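Side-chain contact in endoglucanase CEL5A (Eubacterium cellulosolvens, PDB 4AFM), which is a cellulase of glycoside hydrolase family 5, here represented by a non-catalytic carbohydrate binding module that probably binds xyloglucan and related glucans: residues A[78-82]-A[83-87]. Numbering follows the deposited sequence. Where two conformers were deposited one is given.
Sequences YYVVD and GTAVF
Tyr79 and Val86 lie side by side across a beta hairpin with a two-residue turn, Asp82-Gly83. The hairpin is part of an antiparallel sheet of the carbohydrate binding module. A type I' turn runs from Val81 to Thr84, and both turn residues have positive phi. The closest side-chain packing is Val86 against the Tyr79 ring. Val86 CB sits over one ring face, 4.0 Å from the centroid, in a CH-pi contact. Its CG2 reaches Tyr79 CZ at 3.7 Å, while CG1 lies near the CE1 side. Tyr79 chi1 of 62° holds CG between the backbone N and carbonyl carbon, and the ring leans over Val86. Val81 CG1 meets the ring edge in plane. With an alanine in place of Val86, both methyls on the Tyr79 ring are gone, and the ring would probably be left freer to turn. The backbone fixes this pair through Val86 N to Tyr79 O, at 2.9 Å and nearly straight. Tyr78 and Tyr79 together oppose Val86 in a classic beta bulge; both their N-H groups make only weak bonds to Val86 O.

On the face of Val80 and Ala85 the side chains meet more loosely. There Val80 CG1, in one of its two conformers, touches Ala85 CB at 4.1 Å, and Ala85 is buried against Tyr51 and Ile56. Strand 84-88 continues the sheet to strand 45-52, so strand 79-81 is the outer, more exposed member. The turn is the solvent side. Thr84 OG1 bonds to Asp50 OD1 of strand 45-52. A water also donates to Thr84 OG1 at 2.7 Å, and in one of the two Asp82 conformers it bonds Asp82 OD2 at 3.2 Å.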
# COMPACT_ATOMS: atom_id res chain seq x y z
N TYR A 78 -9.92 7.80 -17.64
CA TYR A 78 -9.69 8.23 -19.01
C TYR A 78 -10.62 7.43 -19.90
O TYR A 78 -11.28 8.03 -20.83
CB TYR A 78 -8.25 8.04 -19.34
CG TYR A 78 -7.85 8.54 -20.71
CD1 TYR A 78 -8.33 9.69 -21.26
CD2 TYR A 78 -7.07 7.72 -21.50
CE1 TYR A 78 -7.93 10.08 -22.63
CE2 TYR A 78 -6.59 8.11 -22.78
CZ TYR A 78 -7.07 9.23 -23.28
OH TYR A 78 -6.64 9.60 -24.60
N TYR A 79 -10.74 6.13 -19.72
CA TYR A 79 -11.79 5.33 -20.30
C TYR A 79 -11.91 4.09 -19.47
O TYR A 79 -10.99 3.71 -18.70
CB TYR A 79 -11.51 5.00 -21.80
CG TYR A 79 -10.25 4.21 -21.98
CD1 TYR A 79 -9.01 4.87 -22.12
CD2 TYR A 79 -10.26 2.83 -22.00
CE1 TYR A 79 -7.84 4.10 -22.26
CE2 TYR A 79 -9.07 2.08 -22.19
CZ TYR A 79 -7.91 2.78 -22.32
OH TYR A 79 -6.70 2.01 -22.44
N VAL A 80 -13.03 3.43 -19.65
CA VAL A 80 -13.27 2.07 -19.16
C VAL A 80 -13.40 1.14 -20.33
O VAL A 80 -13.94 1.52 -21.41
CB VAL A 80 -14.42 1.97 -18.17
CG1 VAL A 80 -14.21 2.99 -16.99
CG2 VAL A 80 -15.75 2.16 -18.73
N VAL A 81 -12.97 -0.08 -20.18
CA VAL A 81 -13.13 -1.16 -21.18
C VAL A 81 -13.33 -2.41 -20.41
O VAL A 81 -12.61 -2.64 -19.40
CB VAL A 81 -11.98 -1.23 -22.14
CG1 VAL A 81 -10.64 -1.48 -21.46
CG2 VAL A 81 -12.21 -2.33 -23.18
N ASP A 82 -14.22 -3.41 -20.66
CA ASP A 82 -14.07 -4.89 -19.99
C ASP A 82 -13.74 -5.17 -18.42
O ASP A 82 -13.00 -5.97 -17.96
CB ASP A 82 -12.89 -5.57 -20.61
CG ASP A 82 -12.95 -7.08 -20.51
OD1 ASP A 82 -14.05 -7.69 -20.41
OD2 ASP A 82 -11.78 -7.62 -20.48
N GLY A 83 -14.41 -4.36 -17.73
CA GLY A 83 -14.39 -4.26 -16.25
C GLY A 83 -13.14 -3.53 -15.80
O GLY A 83 -12.78 -3.79 -14.60
N THR A 84 -12.48 -2.74 -16.55
CA THR A 84 -11.22 -2.11 -16.20
C THR A 84 -11.25 -0.63 -16.43
O THR A 84 -11.61 -0.17 -17.56
CB THR A 84 -10.03 -2.71 -17.01
OG1 THR A 84 -9.98 -4.11 -16.81
CG2 THR A 84 -8.70 -2.09 -16.70
N ALA A 85 -10.93 0.18 -15.46
CA ALA A 85 -10.78 1.64 -15.62
C ALA A 85 -9.33 1.97 -15.84
O ALA A 85 -8.42 1.41 -15.12
CB ALA A 85 -11.22 2.32 -14.34
N VAL A 86 -9.04 2.85 -16.77
CA VAL A 86 -7.67 3.29 -17.06
C VAL A 86 -7.56 4.72 -16.73
O VAL A 86 -8.39 5.56 -17.20
CB VAL A 86 -7.34 3.00 -18.53
CG1 VAL A 86 -5.95 3.54 -18.84
CG2 VAL A 86 -7.50 1.54 -18.87
N PHE A 87 -6.54 5.12 -15.96
CA PHE A 87 -6.25 6.51 -15.61
C PHE A 87 -4.83 6.80 -16.13
O PHE A 87 -3.96 5.95 -15.98
CB PHE A 87 -6.29 6.74 -14.10
CG PHE A 87 -7.60 6.38 -13.47
CD1 PHE A 87 -7.83 5.10 -12.99
CD2 PHE A 87 -8.63 7.33 -13.31
CE1 PHE A 87 -8.98 4.76 -12.38
CE2 PHE A 87 -9.81 6.98 -12.69
CZ PHE A 87 -9.99 5.71 -12.21
O HOH W 1 -9.74 -5.88 -18.82